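Side-chain contacts in Two-component system response regulator/GGDEF domain protein (Aeromonas salmonicida, PDB 3LUF), which probably makes cyclic di-GMP from two GTP molecules as a full-length enzyme, this chain being its part with two magnesium-binding receiver domains: residues D12-T15 against I16-L20; A66-V69 against L70-G74; L115-R118 against L119-Q123; A142-R145 against K146-L149. One frame throughout, in Å; residues are numbered along the deposited sequence.

The four contacts are a worked example of how neighbouring turns of one helix, or of a helix and its exit loop, change in chemistry with their place in the fold. Contact 1, on the surface at the start of helix 14-27, combines a helix cap with magnesium binding. Contact 2 lies at the C-terminal end of helix 65-72 in the same receiver domain, partly buried, apolar inward and charged outward. Contacts 3 and 4 touch each other nearer the centre of the molecule, where the two receiver domains meet. Buried contact 3, in helix 106-122, ties an arginine to an amide, whereas partly buried contact 4 turns the chain from helix 134-145 toward strand 150-154 mainly through backbone bonds.

Contact 1: residues D12-T15 against I16-L20. Unlike the reference sequence in segment 16-20: Met19 (reference Thr). With MG (magnesium ion), chain G.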
ATOM      1  N   ASP B  12      21.127 -20.633  16.825  1.00  9.69           N
ATOM      2  CA  ASP B  12      21.396 -21.458  17.990  1.00 10.07           C
ATOM      3  C   ASP B  12      20.456 -21.213  19.168  1.00 10.37           C
ATOM      4  O   ASP B  12      20.444 -22.011  20.085  1.00 12.56           O
ATOM      5  CB  ASP B  12      22.874 -21.357  18.457  1.00  9.64           C
ATOM      6  CG  ASP B  12      23.282 -19.934  18.850  1.00 11.35           C
ATOM      7  OD1 ASP B  12      22.800 -18.976  18.222  1.00 11.75           O
ATOM      8  OD2 ASP B  12      24.134 -19.751  19.768  1.00 13.37           O
ATOM      9  N   SER B  13      19.684 -20.133  19.169  1.00  9.98           N
ATOM     10  CA  SER B  13      18.706 -19.962  20.262  1.00 10.68           C
ATOM     11  C   SER B  13      17.620 -21.007  20.104  1.00 11.38           C
ATOM     12  O   SER B  13      16.885 -20.982  19.093  1.00 11.90           O
ATOM     13  CB  SER B  13      18.075 -18.573  20.226  1.00 10.48           C
ATOM     14  OG  SER B  13      17.005 -18.510  21.181  1.00 11.96           O
HETATM   15  N   MSE B  14      17.477 -21.909  21.089  1.00 11.86           N
HETATM   16  CA  MSE B  14      16.422 -22.903  21.024  1.00 12.36           C
HETATM   17  C   MSE B  14      15.058 -22.199  20.914  1.00 12.22           C
HETATM   18  O   MSE B  14      14.230 -22.578  20.111  1.00 12.65           O
HETATM   19  CB  MSE B  14      16.422 -23.811  22.257  1.00 13.39           C
HETATM   20  CG  MSE B  14      15.569 -25.055  22.031  1.00 21.20           C
HETATM   21 SE   MSE B  14      15.423 -26.014  23.698  1.00 37.26          SE
HETATM   22  CE  MSE B  14      14.113 -24.896  24.611  1.00 32.57           C
ATOM     23  N   THR B  15      14.852 -21.158  21.716  1.00 11.56           N
ATOM     24  CA  THR B  15      13.574 -20.444  21.715  1.00 12.86           C
ATOM     25  C   THR B  15      13.254 -19.834  20.347  1.00 12.51           C
ATOM     26  O   THR B  15      12.128 -19.977  19.814  1.00 12.48           O
ATOM     27  CB  THR B  15      13.642 -19.323  22.773  1.00 14.06           C
ATOM     28  OG1 THR B  15      13.771 -19.942  24.059  1.00 18.66           O
ATOM     29  CG2 THR B  15      12.377 -18.463  22.757  1.00 14.93           C
ATOM     30  N   ILE B  16      14.232 -19.117  19.800  1.00 12.17           N
ATOM     31  CA  ILE B  16      13.999 -18.360  18.566  1.00 11.05           C
ATOM     32  C   ILE B  16      13.852 -19.317  17.396  1.00 11.59           C
ATOM     33  O   ILE B  16      12.964 -19.165  16.541  1.00 11.49           O
ATOM     34  CB  ILE B  16      15.115 -17.310  18.331  1.00 11.91           C
ATOM     35  CG1 ILE B  16      15.040 -16.235  19.440  1.00 13.49           C
ATOM     36  CG2 ILE B  16      14.974 -16.641  16.968  1.00 11.25           C
ATOM     37  CD1 ILE B  16      16.281 -15.479  19.622  1.00 14.71           C
ATOM     38  N   ARG B  17      14.722 -20.304  17.358  1.00  9.49           N
ATOM     39  CA  ARG B  17      14.663 -21.276  16.249  1.00 10.25           C
ATOM     40  C   ARG B  17      13.313 -21.995  16.292  1.00 10.06           C
ATOM     41  O   ARG B  17      12.633 -22.101  15.264  1.00 11.69           O
ATOM     42  CB  ARG B  17      15.839 -22.261  16.308  1.00  8.36           C
ATOM     43  CG  ARG B  17      15.895 -23.286  15.176  1.00  8.74           C
ATOM     44  CD  ARG B  17      17.085 -24.278  15.337  1.00  8.44           C
ATOM     45  NE  ARG B  17      16.929 -25.155  16.499  1.00 11.11           N
ATOM     46  CZ  ARG B  17      17.596 -25.029  17.653  1.00 11.50           C
ATOM     47  NH1 ARG B  17      18.428 -24.011  17.853  1.00 10.08           N
ATOM     48  NH2 ARG B  17      17.349 -25.890  18.650  1.00 12.89           N
ATOM     49  N   ARG B  18      12.891 -22.429  17.481  1.00 11.66           N
ATOM     50  CA  ARG B  18      11.590 -23.087  17.572  1.00 12.11           C
ATOM     51  C   ARG B  18      10.391 -22.170  17.234  1.00 11.80           C
ATOM     52  O   ARG B  18       9.434 -22.635  16.586  1.00 12.01           O
ATOM     53  CB  ARG B  18      11.402 -23.805  18.903  1.00 12.05           C
ATOM     54  CG  ARG B  18      12.306 -25.010  19.003  1.00 15.75           C
ATOM     55  CD  ARG B  18      12.005 -25.800  20.192  1.00 21.49           C
ATOM     56  NE  ARG B  18      12.909 -26.943  20.222  1.00 24.54           N
ATOM     57  CZ  ARG B  18      12.975 -27.794  21.236  1.00 29.90           C
ATOM     58  NH1 ARG B  18      12.175 -27.645  22.294  1.00 28.90           N
ATOM     59  NH2 ARG B  18      13.833 -28.796  21.176  1.00 31.66           N
HETATM   60  N   MSE B  19      10.447 -20.896  17.628  1.00 11.51           N
HETATM   61  CA  MSE B  19       9.406 -19.912  17.212  1.00 11.90           C
HETATM   62  C   MSE B  19       9.306 -19.779  15.702  1.00 11.94           C
HETATM   63  O   MSE B  19       8.194 -19.733  15.129  1.00 11.10           O
HETATM   64  CB  MSE B  19       9.691 -18.526  17.783  1.00 13.02           C
HETATM   65  CG  MSE B  19       9.380 -18.414  19.227  1.00 15.71           C
HETATM   66 SE   MSE B  19      10.007 -16.638  19.865  1.00 22.52          SE
HETATM   67  CE  MSE B  19       9.032 -16.873  21.498  1.00 18.37           C
ATOM     68  N   LEU B  20      10.472 -19.719  15.051  1.00 11.54           N
ATOM     69  CA  LEU B  20      10.528 -19.588  13.598  1.00 11.22           C
ATOM     70  C   LEU B  20       9.981 -20.834  12.914  1.00 11.37           C
ATOM     71  O   LEU B  20       9.206 -20.732  11.971  1.00 11.67           O
ATOM     72  CB  LEU B  20      11.951 -19.350  13.147  1.00 11.05           C
ATOM     73  CG  LEU B  20      12.482 -17.948  13.310  1.00 13.78           C
ATOM     74  CD1 LEU B  20      13.968 -17.912  12.994  1.00 14.20           C
ATOM     75  CD2 LEU B  20      11.675 -16.924  12.432  1.00 14.56           C
TER
HETATM   76 MG    MG G 301      23.170 -16.959  18.191  1.00 10.95          MG
HETATM   77  O   HOH W   1      19.448 -24.623  20.483  1.00 17.10           O
HETATM   78  O   HOH W   2      23.781 -17.161  20.208  1.00 13.39           O
HETATM   79  O   HOH W   3      21.282 -16.342  18.727  1.00 13.98           O
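Ser13 is the N-cap residue of helix 14-27 in a CheY-like receiver domain; its OG accepts from Ile16 N at 3.2 Å. A chi1 of 172° sets OG beside the serine's carbonyl carbon, facing the amide of Ile16, and CG1 of Ile16 packs against this OG at 3.5 Å. The carbonyl of Ser13 takes the next amide, Arg17 N, at 2.9 Å, making this the close-knit side, where Ile16 also leans on Leu109 of helix 106-122. The exposed side, with Met14, Thr15 and Arg18, is looser. The selenomethionine Met14 lays CG over one face of the Arg18 guanidinium, offset toward the rim. Met19, also a selenomethionine and a departure from the reference sequence, bridges the two sides: it touches Leu109, and its CE lies alongside Thr15 CG2 at 3.9 Å. Arg17 bends at chi3 and hydrogen-bonds through NH1 to Glu11 O, and water 1 links the same nitrogen to Asp12 O. Just ahead of the cap, Asp12 OD1 binds magnesium, which Asp55 and Thr57 also hold together with waters 2 and 3. Water 2 additionally donates to Asp12 OD2 at 2.7 Å.

Contact 2: residues A66-V69 against L70-G74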
ATOM      1  N   ALA B  66      28.756 -16.958   8.999  1.00 15.16           N
ATOM      2  CA  ALA B  66      27.854 -17.823   8.242  1.00 14.83           C
ATOM      3  C   ALA B  66      27.208 -17.130   7.044  1.00 14.74           C
ATOM      4  O   ALA B  66      26.841 -17.802   6.077  1.00 13.32           O
ATOM      5  CB  ALA B  66      26.798 -18.464   9.150  1.00 13.84           C
ATOM      6  N   VAL B  67      27.145 -15.798   7.083  1.00 14.51           N
ATOM      7  CA  VAL B  67      26.498 -15.044   5.992  1.00 14.79           C
ATOM      8  C   VAL B  67      27.270 -15.241   4.692  1.00 15.79           C
ATOM      9  O   VAL B  67      26.710 -15.660   3.681  1.00 15.86           O
ATOM     10  CB  VAL B  67      26.351 -13.547   6.330  1.00 14.66           C
ATOM     11  CG1 VAL B  67      25.829 -12.727   5.102  1.00 15.01           C
ATOM     12  CG2 VAL B  67      25.400 -13.366   7.532  1.00 14.50           C
ATOM     13  N   LYS B  68      28.561 -14.962   4.745  1.00 16.69           N
ATOM     14  CA  LYS B  68      29.406 -15.076   3.567  1.00 17.78           C
ATOM     15  C   LYS B  68      29.513 -16.518   3.082  1.00 17.05           C
ATOM     16  O   LYS B  68      29.481 -16.779   1.883  1.00 17.97           O
ATOM     17  CB  LYS B  68      30.768 -14.479   3.866  1.00 18.88           C
ATOM     18  CG  LYS B  68      31.757 -14.499   2.701  1.00 22.62           C
ATOM     19  CD  LYS B  68      33.036 -13.800   3.159  1.00 28.38           C
ATOM     20  CE  LYS B  68      34.134 -13.888   2.116  1.00 33.96           C
ATOM     21  NZ  LYS B  68      35.397 -13.379   2.701  1.00 34.73           N
ATOM     22  N   VAL B  69      29.653 -17.459   4.012  1.00 16.41           N
ATOM     23  CA  VAL B  69      29.721 -18.878   3.674  1.00 15.96           C
ATOM     24  C   VAL B  69      28.499 -19.312   2.881  1.00 16.00           C
ATOM     25  O   VAL B  69      28.619 -19.974   1.853  1.00 15.59           O
ATOM     26  CB  VAL B  69      29.883 -19.761   4.927  1.00 16.09           C
ATOM     27  CG1 VAL B  69      29.687 -21.232   4.590  1.00 14.84           C
ATOM     28  CG2 VAL B  69      31.281 -19.533   5.553  1.00 16.81           C
ATOM     29  N   LEU B  70      27.311 -18.926   3.352  1.00 14.38           N
ATOM     30  CA  LEU B  70      26.086 -19.360   2.699  1.00 14.21           C
ATOM     31  C   LEU B  70      25.819 -18.594   1.392  1.00 14.21           C
ATOM     32  O   LEU B  70      25.371 -19.186   0.421  1.00 14.93           O
ATOM     33  CB  LEU B  70      24.903 -19.306   3.685  1.00 13.59           C
ATOM     34  CG  LEU B  70      25.103 -20.323   4.813  1.00 12.69           C
ATOM     35  CD1 LEU B  70      24.134 -20.004   5.999  1.00 15.81           C
ATOM     36  CD2 LEU B  70      24.865 -21.836   4.369  1.00 15.22           C
ATOM     37  N   LEU B  71      26.104 -17.307   1.375  1.00 14.50           N
ATOM     38  CA  LEU B  71      26.014 -16.530   0.127  1.00 16.55           C
ATOM     39  C   LEU B  71      26.879 -17.175  -0.966  1.00 18.03           C
ATOM     40  O   LEU B  71      26.447 -17.296  -2.129  1.00 18.11           O
ATOM     41  CB  LEU B  71      26.457 -15.098   0.351  1.00 15.16           C
ATOM     42  CG  LEU B  71      25.483 -14.216   1.125  1.00 17.72           C
ATOM     43  CD1 LEU B  71      26.099 -12.894   1.464  1.00 15.23           C
ATOM     44  CD2 LEU B  71      24.181 -13.983   0.345  1.00 16.49           C
ATOM     45  N   GLU B  72      28.078 -17.615  -0.574  1.00 18.91           N
ATOM     46  CA  GLU B  72      29.022 -18.208  -1.537  1.00 20.83           C
ATOM     47  C   GLU B  72      28.575 -19.576  -2.006  1.00 21.11           C
ATOM     48  O   GLU B  72      28.999 -20.027  -3.072  1.00 20.82           O
ATOM     49  CB  GLU B  72      30.444 -18.223  -0.990  1.00 21.07           C
ATOM     50  CG  GLU B  72      31.031 -16.815  -1.032  1.00 24.89           C
ATOM     51  CD  GLU B  72      32.498 -16.737  -0.657  1.00 30.57           C
ATOM     52  OE1 GLU B  72      32.983 -15.593  -0.579  1.00 34.09           O
ATOM     53  OE2 GLU B  72      33.160 -17.788  -0.445  1.00 31.91           O
ATOM     54  N   ARG B  73      27.676 -20.209  -1.247  1.00 21.05           N
ATOM     55  CA  ARG B  73      27.049 -21.449  -1.675  1.00 21.53           C
ATOM     56  C   ARG B  73      25.843 -21.246  -2.582  1.00 20.86           C
ATOM     57  O   ARG B  73      25.229 -22.214  -3.016  1.00 22.02           O
ATOM     58  CB  ARG B  73      26.670 -22.310  -0.483  1.00 22.45           C
ATOM     59  CG  ARG B  73      27.849 -23.070   0.058  1.00 25.71           C
ATOM     60  CD  ARG B  73      27.363 -24.050   1.068  1.00 27.87           C
ATOM     61  NE  ARG B  73      28.274 -24.129   2.192  1.00 31.24           N
ATOM     62  CZ  ARG B  73      27.925 -24.637   3.365  1.00 29.35           C
ATOM     63  NH1 ARG B  73      26.684 -25.095   3.543  1.00 30.22           N
ATOM     64  NH2 ARG B  73      28.805 -24.680   4.345  1.00 29.54           N
ATOM     65  N   GLY B  74      25.547 -19.988  -2.891  1.00 20.53           N
ATOM     66  CA  GLY B  74      24.428 -19.613  -3.741  1.00 19.58           C
ATOM     67  C   GLY B  74      23.083 -19.541  -3.028  1.00 19.45           C
ATOM     68  O   GLY B  74      22.037 -19.559  -3.690  1.00 19.44           O
TER
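Arg73 turns its guanidinium back toward Val69, whose CG1 approaches obliquely, neither squarely over a face nor at an edge, and comes nearest at NH2, 3.6 Å away. The two side chains run side by side in the same direction, and the arginine's NH1 goes on to bond Ala41 O. The other flat group, the Glu72 carboxylate, lies beside the extended Lys68 chain: OE1 meets the methylene CE at 3.4 Å. Lys68 NZ stays 4.6 Å from Glu72 OE1, so opposite charges are near one another while the touching is done by a carbon. Both pairs are spaced four residues apart along helix 65-72, which crosses from strand 49-55 to strand 77-81 in a beta-alpha-beta unit of the first receiver domain. The inward side is apolar. Val67 CG1, anti to its backbone N (chi1 173°), lies alongside Leu71 CD1 at 3.7 Å, and both residues pack on Val77; Ala66 and Leu70 rest on Val54. Backbone bonds follow the same spacing, with Leu71 N on Val67 O at 2.9 Å; the last of them, Arg73 N to Val69 O, is weak, bent to 129°. A Schellman motif then closes the helix: Gly74, with phi 83°, turns its N back to Leu71 O at 2.9 Å.

Contact 3: residues L115-R118 against L119-Q123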
ATOM      1  N   LEU B 115       7.773 -12.561   4.994  1.00 11.88           N
ATOM      2  CA  LEU B 115       8.838 -12.391   4.011  1.00 11.81           C
ATOM      3  C   LEU B 115       9.093 -13.684   3.252  1.00 12.12           C
ATOM      4  O   LEU B 115       9.140 -13.673   2.018  1.00 11.80           O
ATOM      5  CB  LEU B 115      10.127 -11.987   4.700  1.00 11.29           C
ATOM      6  CG  LEU B 115      11.365 -11.824   3.820  1.00 13.30           C
ATOM      7  CD1 LEU B 115      11.158 -10.872   2.670  1.00 15.43           C
ATOM      8  CD2 LEU B 115      12.549 -11.359   4.678  1.00 15.53           C
ATOM      9  N   VAL B 116       9.262 -14.786   3.968  1.00 11.76           N
ATOM     10  CA  VAL B 116       9.665 -16.035   3.260  1.00 11.88           C
ATOM     11  C   VAL B 116       8.530 -16.570   2.388  1.00 12.47           C
ATOM     12  O   VAL B 116       8.767 -17.183   1.337  1.00 11.04           O
ATOM     13  CB  VAL B 116      10.233 -17.144   4.199  1.00 12.73           C
ATOM     14  CG1 VAL B 116      11.527 -16.596   4.884  1.00 12.50           C
ATOM     15  CG2 VAL B 116       9.176 -17.637   5.214  1.00 13.02           C
ATOM     16  N   HIS B 117       7.304 -16.328   2.832  1.00 11.58           N
ATOM     17  CA  HIS B 117       6.127 -16.678   2.039  1.00 12.82           C
ATOM     18  C   HIS B 117       6.124 -15.857   0.739  1.00 12.66           C
ATOM     19  O   HIS B 117       5.931 -16.388  -0.355  1.00 12.13           O
ATOM     20  CB  HIS B 117       4.881 -16.476   2.906  1.00 13.13           C
ATOM     21  CG  HIS B 117       3.578 -16.703   2.199  1.00 16.13           C
ATOM     22  ND1 HIS B 117       3.111 -17.959   1.861  1.00 22.28           N
ATOM     23  CD2 HIS B 117       2.605 -15.834   1.851  1.00 19.76           C
ATOM     24  CE1 HIS B 117       1.914 -17.847   1.314  1.00 22.37           C
ATOM     25  NE2 HIS B 117       1.586 -16.567   1.294  1.00 22.03           N
ATOM     26  N   ARG B 118       6.371 -14.562   0.850  1.00 11.21           N
ATOM     27  CA  ARG B 118       6.473 -13.725  -0.301  1.00 11.81           C
ATOM     28  C   ARG B 118       7.643 -14.131  -1.195  1.00 11.70           C
ATOM     29  O   ARG B 118       7.508 -14.177  -2.432  1.00 10.40           O
ATOM     30  CB  ARG B 118       6.670 -12.279   0.221  1.00 13.57           C
ATOM     31  CG  ARG B 118       6.478 -11.191  -0.734  1.00 17.06           C
ATOM     32  CD  ARG B 118       5.014 -11.045  -1.181  1.00 14.94           C
ATOM     33  NE  ARG B 118       4.837 -11.694  -2.474  1.00 14.48           N
ATOM     34  CZ  ARG B 118       3.673 -12.176  -2.911  1.00 12.51           C
ATOM     35  NH1 ARG B 118       3.607 -12.704  -4.125  1.00 13.05           N
ATOM     36  NH2 ARG B 118       2.568 -12.109  -2.147  1.00 10.52           N
ATOM     37  N   LEU B 119       8.815 -14.395  -0.610  1.00  9.82           N
ATOM     38  CA  LEU B 119       9.966 -14.770  -1.451  1.00 10.64           C
ATOM     39  C   LEU B 119       9.696 -16.041  -2.227  1.00 10.15           C
ATOM     40  O   LEU B 119      10.049 -16.127  -3.394  1.00 11.15           O
ATOM     41  CB  LEU B 119      11.241 -14.988  -0.592  1.00  9.94           C
ATOM     42  CG  LEU B 119      11.783 -13.690   0.026  1.00 10.04           C
ATOM     43  CD1 LEU B 119      12.908 -14.055   1.049  1.00 13.18           C
ATOM     44  CD2 LEU B 119      12.315 -12.685  -0.978  1.00 13.68           C
ATOM     45  N   TYR B 120       9.012 -16.993  -1.610  1.00 10.26           N
ATOM     46  CA  TYR B 120       8.626 -18.211  -2.331  1.00 11.03           C
ATOM     47  C   TYR B 120       7.717 -17.883  -3.528  1.00 11.23           C
ATOM     48  O   TYR B 120       7.966 -18.328  -4.669  1.00 11.40           O
ATOM     49  CB  TYR B 120       7.936 -19.240  -1.416  1.00 10.44           C
ATOM     50  CG  TYR B 120       7.337 -20.321  -2.262  1.00 11.35           C
ATOM     51  CD1 TYR B 120       8.136 -21.361  -2.724  1.00 13.84           C
ATOM     52  CD2 TYR B 120       6.001 -20.218  -2.750  1.00 13.80           C
ATOM     53  CE1 TYR B 120       7.617 -22.335  -3.581  1.00 16.30           C
ATOM     54  CE2 TYR B 120       5.504 -21.178  -3.623  1.00 15.05           C
ATOM     55  CZ  TYR B 120       6.305 -22.227  -4.008  1.00 18.06           C
ATOM     56  OH  TYR B 120       5.826 -23.160  -4.865  1.00 18.12           O
ATOM     57  N   LEU B 121       6.648 -17.140  -3.267  1.00 11.42           N
ATOM     58  CA  LEU B 121       5.692 -16.799  -4.344  1.00 10.87           C
ATOM     59  C   LEU B 121       6.298 -15.989  -5.476  1.00 10.70           C
ATOM     60  O   LEU B 121       5.955 -16.174  -6.669  1.00 10.20           O
ATOM     61  CB  LEU B 121       4.483 -16.080  -3.768  1.00 10.81           C
ATOM     62  CG  LEU B 121       3.555 -16.894  -2.873  1.00 10.56           C
ATOM     63  CD1 LEU B 121       2.525 -15.981  -2.212  1.00 13.47           C
ATOM     64  CD2 LEU B 121       2.865 -18.080  -3.630  1.00 10.69           C
ATOM     65  N   ASN B 122       7.182 -15.056  -5.126  1.00 10.13           N
ATOM     66  CA  ASN B 122       7.785 -14.185  -6.107  1.00 11.51           C
ATOM     67  C   ASN B 122       8.592 -14.897  -7.190  1.00 11.98           C
ATOM     68  O   ASN B 122       8.766 -14.352  -8.286  1.00 12.96           O
ATOM     69  CB  ASN B 122       8.697 -13.175  -5.427  1.00 10.22           C
ATOM     70  CG  ASN B 122       7.927 -12.111  -4.642  1.00 11.49           C
ATOM     71  OD1 ASN B 122       6.688 -12.055  -4.658  1.00 12.77           O
ATOM     72  ND2 ASN B 122       8.667 -11.238  -3.971  1.00 11.87           N
ATOM     73  N   GLN B 123       9.122 -16.080  -6.891  1.00 13.83           N
ATOM     74  CA  GLN B 123       9.935 -16.826  -7.865  1.00 14.04           C
ATOM     75  C   GLN B 123       9.182 -17.015  -9.186  1.00 15.51           C
ATOM     76  O   GLN B 123       9.800 -17.109 -10.273  1.00 16.49           O
ATOM     77  CB  GLN B 123      10.300 -18.218  -7.349  1.00 14.69           C
ATOM     78  CG  GLN B 123      11.116 -18.231  -6.056  1.00 15.27           C
ATOM     79  CD  GLN B 123      11.311 -19.625  -5.541  1.00 15.60           C
ATOM     80  OE1 GLN B 123      10.376 -20.255  -5.013  1.00 18.58           O
ATOM     81  NE2 GLN B 123      12.534 -20.124  -5.663  1.00 18.62           N
TER
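Arg118, Leu119 and Leu121 carry this contact between successive turns of helix 106-122. Arg118 grips Asn122 by offering two nitrogens to a single oxygen: NE meets Asn122 OD1 at 2.9 Å and NH1 reaches it at 3.2 Å. OD1 lies in the guanidinium plane, at its edge; NH1 comes nearly end-on to the amide carbonyl, while NE approaches tilted out of the carbonyl plane. Bends at chi2 and chi3 carry the guanidinium forward along the helix to Asn122, which it crosses at about a right angle. Leu121 CD1 lies over one face of the guanidinium, these two side chains also crossing at about a right angle, and CB is 3.5 Å from Arg118 NH1. The same methyl sits over the His117 ring, a CH-pi contact with Leu121 CD1 4.0 Å from the ring centroid. Leu119, on another side, sets CG 3.3 Å from Leu115 O. Its CD1 meets Leu115 CG at 3.9 Å, the side chains crossing obliquely, and it packs on Val51 of the first receiver domain's sheet. The polar pair looks instead toward the second receiver domain: Asn122 ND2 donates to Gln147 O, which with the accepting OD1 fixes how the amide is turned. Arg118 NH1 makes a salt bridge with Glu247 of helix 232-248, whose carboxylate probably offsets the charge of this buried arginine, while Asn122 OD1 serves as acceptor for NE and NH1.

Contact 4: residues A142-R145 against K146-L149; sequences AQLR and KQLL
Leu144 and Gln147 pack at an oblique angle where helix 134-145 of the second receiver domain gives way to a type I beta turn from Arg145 to Leu148. The leucine methyl CD2 lies 3.7 Å from Gln147 NE2, the end of an otherwise extended chain. Leu149 comes round the turn to cross the same leucine, also obliquely, with its CD1 4.1 Å from Leu144 CD2. Leu144 is thus approached by the side chains of Gln147 and Leu149, and it and Leu149 rest together on Val127 of strand 126-130. Lys146 leads elsewhere. Its CG stays close to Ala142 O, at 3.4 Å, but the chain bends at chi2 (-145°) and again at chi3, sending NZ away to bond Val97 O and Leu98 O in the first receiver domain. The helical bonding changes here: Lys146 N is shared between Ala142 O and, weakly, Gln143 O, and Leu144 O takes Gln147 N at 3.0 Å, three residues on, and a weak bond from Leu149 N. Leu148 follows with a positive phi of 64°, which lets the chain head toward strand 150-154. Closing the turn, Leu148 N donates to Arg145 O at 3.0 Å from above the carbonyl plane, 69° out of it.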
ATOM      1  N   ALA B 142      17.586  -4.281  -9.576  1.00 18.36           N
ATOM      2  CA  ALA B 142      18.398  -5.049  -8.623  1.00 19.13           C
ATOM      3  C   ALA B 142      17.646  -5.300  -7.310  1.00 19.56           C
ATOM      4  O   ALA B 142      17.704  -6.417  -6.762  1.00 19.80           O
ATOM      5  CB  ALA B 142      19.743  -4.356  -8.362  1.00 20.28           C
ATOM      6  N   GLN B 143      16.925  -4.280  -6.838  1.00 19.55           N
ATOM      7  CA  GLN B 143      16.134  -4.376  -5.608  1.00 19.90           C
ATOM      8  C   GLN B 143      15.042  -5.441  -5.807  1.00 18.87           C
ATOM      9  O   GLN B 143      14.823  -6.269  -4.957  1.00 17.57           O
ATOM     10  CB  GLN B 143      15.538  -3.013  -5.234  1.00 21.43           C
ATOM     11  CG  GLN B 143      16.558  -2.003  -4.636  1.00 24.91           C
ATOM     12  CD  GLN B 143      16.072  -0.537  -4.578  1.00 29.61           C
ATOM     13  OE1 GLN B 143      15.161  -0.118  -5.300  1.00 32.52           O
ATOM     14  NE2 GLN B 143      16.734   0.259  -3.746  1.00 30.25           N
ATOM     15  N   LEU B 144      14.352  -5.419  -6.950  1.00 16.82           N
ATOM     16  CA  LEU B 144      13.312  -6.417  -7.193  1.00 16.41           C
ATOM     17  C   LEU B 144      13.851  -7.836  -7.376  1.00 16.18           C
ATOM     18  O   LEU B 144      13.199  -8.812  -7.001  1.00 15.63           O
ATOM     19  CB  LEU B 144      12.448  -6.005  -8.401  1.00 15.43           C
ATOM     20  CG  LEU B 144      11.734  -4.657  -8.269  1.00 15.66           C
ATOM     21  CD1 LEU B 144      11.159  -4.220  -9.602  1.00 18.60           C
ATOM     22  CD2 LEU B 144      10.601  -4.707  -7.252  1.00 19.98           C
ATOM     23  N   ARG B 145      15.051  -7.956  -7.946  1.00 16.08           N
ATOM     24  CA  ARG B 145      15.688  -9.266  -8.110  1.00 17.35           C
ATOM     25  C   ARG B 145      16.078  -9.864  -6.738  1.00 18.02           C
ATOM     26  O   ARG B 145      16.092 -11.087  -6.589  1.00 18.04           O
ATOM     27  CB  ARG B 145      16.874  -9.214  -9.068  1.00 17.67           C
ATOM     28  CG  ARG B 145      16.422  -9.064 -10.501  1.00 17.99           C
ATOM     29  CD  ARG B 145      17.532  -9.097 -11.532  1.00 23.02           C
ATOM     30  NE  ARG B 145      16.883  -9.234 -12.839  1.00 27.31           N
ATOM     31  CZ  ARG B 145      17.412  -8.860 -13.993  1.00 30.66           C
ATOM     32  NH1 ARG B 145      18.631  -8.312 -14.035  1.00 31.72           N
ATOM     33  NH2 ARG B 145      16.714  -9.030 -15.107  1.00 30.29           N
ATOM     34  N   LYS B 146      16.305  -9.000  -5.752  1.00 18.36           N
ATOM     35  CA  LYS B 146      16.539  -9.437  -4.349  1.00 20.46           C
ATOM     36  C   LYS B 146      15.237  -9.773  -3.611  1.00 20.33           C
ATOM     37  O   LYS B 146      15.246 -10.164  -2.443  1.00 22.89           O
ATOM     38  CB  LYS B 146      17.222  -8.351  -3.560  1.00 20.99           C
ATOM     39  CG  LYS B 146      18.665  -8.113  -3.951  1.00 23.42           C
ATOM     40  CD  LYS B 146      19.476  -7.745  -2.738  1.00 29.91           C
ATOM     41  CE  LYS B 146      18.939  -6.477  -2.121  1.00 31.91           C
ATOM     42  NZ  LYS B 146      19.441  -6.338  -0.726  1.00 32.75           N
ATOM     43  N   GLN B 147      14.107  -9.560  -4.261  1.00 18.22           N
ATOM     44  CA  GLN B 147      12.854 -10.084  -3.767  1.00 16.58           C
ATOM     45  C   GLN B 147      12.552 -11.422  -4.497  1.00 15.21           C
ATOM     46  O   GLN B 147      11.458 -11.951  -4.379  1.00 15.63           O
ATOM     47  CB  GLN B 147      11.712  -9.061  -3.957  1.00 16.43           C
ATOM     48  CG  GLN B 147      11.886  -7.729  -3.190  1.00 18.38           C
ATOM     49  CD  GLN B 147      10.855  -6.666  -3.562  1.00 18.31           C
ATOM     50  OE1 GLN B 147       9.652  -6.930  -3.648  1.00 18.69           O
ATOM     51  NE2 GLN B 147      11.325  -5.434  -3.733  1.00 20.87           N
ATOM     52  N   LEU B 148      13.520 -11.938  -5.255  1.00 14.51           N
ATOM     53  CA  LEU B 148      13.399 -13.155  -6.069  1.00 14.61           C
ATOM     54  C   LEU B 148      12.384 -13.094  -7.230  1.00 14.20           C
ATOM     55  O   LEU B 148      12.021 -14.129  -7.807  1.00 13.54           O
ATOM     56  CB  LEU B 148      13.163 -14.403  -5.187  1.00 15.37           C
ATOM     57  CG  LEU B 148      14.271 -14.657  -4.139  1.00 17.53           C
ATOM     58  CD1 LEU B 148      13.893 -15.899  -3.383  1.00 18.09           C
ATOM     59  CD2 LEU B 148      15.675 -14.837  -4.809  1.00 20.49           C
ATOM     60  N   LEU B 149      11.992 -11.883  -7.614  1.00 12.77           N
ATOM     61  CA  LEU B 149      11.083 -11.719  -8.735  1.00 11.90           C
ATOM     62  C   LEU B 149      11.817 -11.901 -10.074  1.00 13.68           C
ATOM     63  O   LEU B 149      13.034 -11.730 -10.163  1.00 13.19           O
ATOM     64  CB  LEU B 149      10.446 -10.321  -8.691  1.00 11.39           C
ATOM     65  CG  LEU B 149       9.487 -10.073  -7.520  1.00 11.79           C
ATOM     66  CD1 LEU B 149       9.384  -8.582  -7.250  1.00 13.16           C
ATOM     67  CD2 LEU B 149       8.116 -10.638  -7.850  1.00 11.62           C
TER